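Yersinopine synthase (Yersinia pestis, PDB 6C4M) catalyses the NADPH-dependent reductive condensation of pyruvate with an aminobutanoate-histidine intermediate, the last step in making the metallophore yersinopine. Local coordinates at residues Ala272-Lys285 with Asp380-Asp392. Numbering follows the deposited sequence.
Sequences ALFYPEQRSQYLYK and DFSAVKVATVYQD
The ring of F381 turns its edge onto the face of Y284 in a T-shaped pair, planes at 79°, with F381 CD1 3.5 Å above the centre of the tyrosine ring. V384 CB meets the same ring at its edge, and L283 CG sits above the opposite face, toward its rim. Flat, broad Y284 suits this place because it can be covered from several sides at once. Beside it the backbones form a single beta bridge between Y282 and K385: V386 N gives a nearly straight bond to Q281 O (2.8 Å), and L283 N reaches V384 O (2.9 Å). One water also bonds V384 O, joining it to F381 O and Y284 N. V386, branched at CB, sets CG2 against Q281 CB and L283 CB, close to the bridge.

A second tight spot closes the end of helix 267-274, where L273 O, in the last turn, accepts a hydrogen bond from V389 N (2.9 Å). With chi1 at -68° the two methyls of V389 part, CG1 packing 3.7 Å from F274 CD1 and CG2 meeting the ring of P276.

The solvent side is looser. K385, bent at chi2 and chi3, runs obliquely past the Y282 ring, its CG 3.5 Å from CE2, and donates a hydrogen bond from NZ to S280 OG (2.6 Å); a long chain suits this exposed place, its methylenes passing a ring while its amine finds a hydroxyl.

Helix 255-264 packs on Y284 through V259, L263 and H260, the inferred proton donor/acceptor, so this end borders the probable active site. At the far end, helix 425-445 covers F274 and V389, and W397 of strand 397-398 also touches V389.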
# COMPACT_ATOMS: atom_id res chain seq x y z
N ALA A 272 -14.01 14.50 6.38
CA ALA A 272 -13.92 15.17 5.08
C ALA A 272 -15.30 15.50 4.54
O ALA A 272 -15.51 16.55 3.92
CB ALA A 272 -13.17 14.28 4.09
N LEU A 273 -16.24 14.61 4.77
CA LEU A 273 -17.59 14.79 4.25
C LEU A 273 -18.27 15.98 4.90
O LEU A 273 -18.91 16.79 4.22
CB LEU A 273 -18.38 13.51 4.51
CG LEU A 273 -19.90 13.61 4.48
CD1 LEU A 273 -20.32 13.89 3.04
CD2 LEU A 273 -20.48 12.32 4.99
N PHE A 274 -18.14 16.10 6.22
CA PHE A 274 -18.90 17.08 6.97
C PHE A 274 -18.16 18.39 7.23
O PHE A 274 -18.78 19.33 7.75
CB PHE A 274 -19.34 16.49 8.31
CG PHE A 274 -20.48 15.52 8.20
CD1 PHE A 274 -21.74 15.92 7.70
CD2 PHE A 274 -20.32 14.21 8.60
CE1 PHE A 274 -22.80 15.01 7.61
CE2 PHE A 274 -21.36 13.30 8.51
CZ PHE A 274 -22.62 13.70 8.02
N TYR A 275 -16.86 18.47 6.91
CA TYR A 275 -16.06 19.70 7.00
C TYR A 275 -15.58 20.02 5.58
O TYR A 275 -14.42 19.77 5.23
CB TYR A 275 -14.88 19.53 7.95
CG TYR A 275 -15.28 19.47 9.40
CD1 TYR A 275 -15.64 18.27 9.98
CD2 TYR A 275 -15.34 20.64 10.18
CE1 TYR A 275 -16.02 18.21 11.33
CE2 TYR A 275 -15.74 20.59 11.51
CZ TYR A 275 -16.06 19.38 12.08
OH TYR A 275 -16.45 19.30 13.39
N PRO A 276 -16.46 20.58 4.75
CA PRO A 276 -16.16 20.66 3.31
C PRO A 276 -14.94 21.47 2.97
O PRO A 276 -14.52 21.44 1.81
CB PRO A 276 -17.41 21.32 2.73
CG PRO A 276 -18.01 22.06 3.84
CD PRO A 276 -17.73 21.23 5.07
N GLU A 277 -14.37 22.19 3.92
CA GLU A 277 -13.24 23.05 3.63
C GLU A 277 -11.90 22.34 3.74
O GLU A 277 -10.89 22.88 3.28
CB GLU A 277 -13.26 24.27 4.57
CG GLU A 277 -13.10 25.59 3.85
CD GLU A 277 -14.04 25.72 2.66
OE1 GLU A 277 -15.26 25.58 2.85
OE2 GLU A 277 -13.54 25.95 1.53
N GLN A 278 -11.86 21.14 4.32
CA GLN A 278 -10.61 20.38 4.35
C GLN A 278 -10.12 20.06 2.95
O GLN A 278 -10.88 19.98 1.99
CB GLN A 278 -10.78 19.06 5.07
CG GLN A 278 -11.06 19.16 6.53
CD GLN A 278 -10.99 17.81 7.21
OE1 GLN A 278 -11.10 17.75 8.43
NE2 GLN A 278 -10.81 16.72 6.43
N ARG A 279 -8.82 19.82 2.86
CA ARG A 279 -8.26 19.28 1.64
C ARG A 279 -8.91 17.93 1.36
O ARG A 279 -9.20 17.15 2.27
CB ARG A 279 -6.74 19.16 1.75
CG ARG A 279 -6.05 20.50 2.07
CD ARG A 279 -4.91 20.85 1.10
NE ARG A 279 -5.41 21.39 -0.17
CZ ARG A 279 -4.68 21.49 -1.28
NH1 ARG A 279 -3.42 21.08 -1.30
NH2 ARG A 279 -5.22 22.00 -2.38
N SER A 280 -9.19 17.68 0.08
CA SER A 280 -9.97 16.52 -0.30
C SER A 280 -9.31 15.21 0.12
O SER A 280 -8.09 15.07 0.09
CB SER A 280 -10.18 16.54 -1.81
OG SER A 280 -10.64 17.82 -2.24
N GLN A 281 -10.14 14.26 0.56
CA GLN A 281 -9.79 12.86 0.76
C GLN A 281 -10.15 12.04 -0.48
O GLN A 281 -11.01 12.43 -1.29
CB GLN A 281 -10.53 12.28 1.97
CG GLN A 281 -10.09 12.77 3.32
CD GLN A 281 -8.86 12.05 3.79
OE1 GLN A 281 -8.92 10.91 4.27
NE2 GLN A 281 -7.73 12.69 3.63
N TYR A 282 -9.53 10.86 -0.60
CA TYR A 282 -9.78 9.91 -1.68
C TYR A 282 -10.24 8.59 -1.10
O TYR A 282 -9.60 8.03 -0.21
CB TYR A 282 -8.52 9.73 -2.53
CG TYR A 282 -8.23 10.96 -3.35
CD1 TYR A 282 -7.55 12.04 -2.80
CD2 TYR A 282 -8.69 11.06 -4.65
CE1 TYR A 282 -7.31 13.17 -3.53
CE2 TYR A 282 -8.46 12.19 -5.39
CZ TYR A 282 -7.77 13.24 -4.83
OH TYR A 282 -7.54 14.37 -5.58
N LEU A 283 -11.34 8.06 -1.65
CA LEU A 283 -12.06 6.99 -0.98
C LEU A 283 -11.24 5.72 -0.83
O LEU A 283 -11.43 4.98 0.14
CB LEU A 283 -13.35 6.68 -1.75
CG LEU A 283 -14.30 5.70 -1.08
CD1 LEU A 283 -14.84 6.24 0.23
CD2 LEU A 283 -15.44 5.37 -2.05
N TYR A 284 -10.33 5.43 -1.78
CA TYR A 284 -9.63 4.16 -1.78
C TYR A 284 -8.16 4.29 -1.36
O TYR A 284 -7.46 3.27 -1.27
CB TYR A 284 -9.77 3.47 -3.17
CG TYR A 284 -11.22 3.03 -3.50
CD1 TYR A 284 -11.73 1.83 -3.02
CD2 TYR A 284 -12.08 3.84 -4.26
CE1 TYR A 284 -13.04 1.45 -3.27
CE2 TYR A 284 -13.38 3.46 -4.52
CZ TYR A 284 -13.86 2.27 -4.03
OH TYR A 284 -15.17 1.89 -4.28
N LYS A 285 -7.68 5.49 -1.05
CA LYS A 285 -6.27 5.66 -0.68
C LYS A 285 -6.05 5.35 0.80
O LYS A 285 -6.97 5.41 1.62
CB LYS A 285 -5.80 7.08 -0.97
CG LYS A 285 -5.82 7.43 -2.45
CD LYS A 285 -5.05 8.71 -2.66
CE LYS A 285 -5.00 9.09 -4.12
NZ LYS A 285 -4.66 10.53 -4.27
N ASP A 380 -9.86 3.23 -12.16
CA ASP A 380 -8.87 4.11 -11.55
C ASP A 380 -9.32 4.47 -10.14
O ASP A 380 -9.81 5.58 -9.88
CB ASP A 380 -8.67 5.37 -12.40
CG ASP A 380 -7.51 6.23 -11.92
OD1 ASP A 380 -6.79 5.84 -10.96
OD2 ASP A 380 -7.31 7.32 -12.50
N PHE A 381 -9.14 3.52 -9.22
CA PHE A 381 -9.57 3.73 -7.84
C PHE A 381 -8.92 4.96 -7.21
O PHE A 381 -9.56 5.65 -6.41
CB PHE A 381 -9.25 2.49 -7.01
CG PHE A 381 -10.12 1.32 -7.33
CD1 PHE A 381 -11.33 1.15 -6.68
CD2 PHE A 381 -9.75 0.39 -8.30
CE1 PHE A 381 -12.16 0.07 -6.98
CE2 PHE A 381 -10.59 -0.69 -8.61
CZ PHE A 381 -11.78 -0.85 -7.95
N SER A 382 -7.68 5.25 -7.57
CA SER A 382 -6.97 6.34 -6.91
C SER A 382 -7.55 7.70 -7.25
O SER A 382 -7.18 8.69 -6.60
CB SER A 382 -5.49 6.31 -7.30
OG SER A 382 -5.35 6.52 -8.70
N ALA A 383 -8.44 7.77 -8.22
CA ALA A 383 -9.02 9.03 -8.65
C ALA A 383 -10.36 9.33 -7.98
O ALA A 383 -10.86 10.45 -8.12
CB ALA A 383 -9.22 9.02 -10.17
N VAL A 384 -10.96 8.36 -7.28
CA VAL A 384 -12.26 8.53 -6.64
C VAL A 384 -12.09 9.43 -5.41
O VAL A 384 -11.49 9.02 -4.40
CB VAL A 384 -12.89 7.18 -6.27
CG1 VAL A 384 -14.26 7.39 -5.63
CG2 VAL A 384 -13.02 6.29 -7.49
N LYS A 385 -12.61 10.65 -5.50
CA LYS A 385 -12.64 11.62 -4.41
C LYS A 385 -13.78 11.35 -3.44
O LYS A 385 -14.86 10.90 -3.83
CB LYS A 385 -12.83 13.04 -4.94
CG LYS A 385 -11.67 13.62 -5.70
CD LYS A 385 -11.19 14.92 -5.08
CE LYS A 385 -12.15 16.08 -5.34
NZ LYS A 385 -11.93 17.24 -4.39
N VAL A 386 -13.56 11.72 -2.19
CA VAL A 386 -14.65 11.75 -1.21
C VAL A 386 -15.45 13.02 -1.41
O VAL A 386 -14.92 14.12 -1.24
CB VAL A 386 -14.12 11.65 0.22
CG1 VAL A 386 -15.27 11.92 1.25
CG2 VAL A 386 -13.49 10.29 0.41
N ALA A 387 -16.72 12.87 -1.78
CA ALA A 387 -17.60 14.02 -1.95
C ALA A 387 -18.02 14.56 -0.59
O ALA A 387 -18.12 13.81 0.39
CB ALA A 387 -18.83 13.63 -2.79
N THR A 388 -18.27 15.86 -0.53
CA THR A 388 -18.64 16.54 0.70
C THR A 388 -20.11 16.94 0.70
O THR A 388 -20.78 16.98 -0.34
CB THR A 388 -17.78 17.80 0.92
OG1 THR A 388 -18.14 18.81 -0.04
CG2 THR A 388 -16.30 17.49 0.78
N VAL A 389 -20.60 17.29 1.89
CA VAL A 389 -21.90 17.95 1.98
C VAL A 389 -21.89 19.17 1.08
O VAL A 389 -20.84 19.78 0.85
CB VAL A 389 -22.24 18.36 3.42
CG1 VAL A 389 -22.48 17.14 4.28
CG2 VAL A 389 -21.13 19.27 4.01
N TYR A 390 -23.08 19.57 0.62
CA TYR A 390 -23.21 20.66 -0.33
C TYR A 390 -24.59 21.29 -0.15
O TYR A 390 -25.51 20.66 0.38
CB TYR A 390 -23.02 20.17 -1.76
CG TYR A 390 -24.10 19.21 -2.23
CD1 TYR A 390 -25.28 19.68 -2.81
CD2 TYR A 390 -23.95 17.83 -2.09
CE1 TYR A 390 -26.28 18.81 -3.25
CE2 TYR A 390 -24.95 16.94 -2.52
CZ TYR A 390 -26.11 17.44 -3.11
OH TYR A 390 -27.12 16.60 -3.54
N GLN A 391 -24.73 22.53 -0.61
CA GLN A 391 -26.00 23.23 -0.58
C GLN A 391 -26.69 23.17 -1.95
O GLN A 391 -26.04 23.20 -2.99
CB GLN A 391 -25.81 24.68 -0.15
CG GLN A 391 -25.65 24.82 1.33
CD GLN A 391 -25.30 26.23 1.74
OE1 GLN A 391 -24.24 26.75 1.38
NE2 GLN A 391 -26.19 26.85 2.48
N ASP A 392 -28.02 23.10 -1.93
CA ASP A 392 -28.78 23.10 -3.18
C ASP A 392 -29.19 24.53 -3.52
O ASP A 392 -28.73 25.50 -2.90
CB ASP A 392 -29.96 22.13 -3.10
CG ASP A 392 -31.01 22.51 -2.06
OD1 ASP A 392 -31.04 23.66 -1.59
OD2 ASP A 392 -31.81 21.61 -1.71
O HOH W 1 -12.75 15.10 0.25
O HOH W 2 -9.84 7.00 -4.01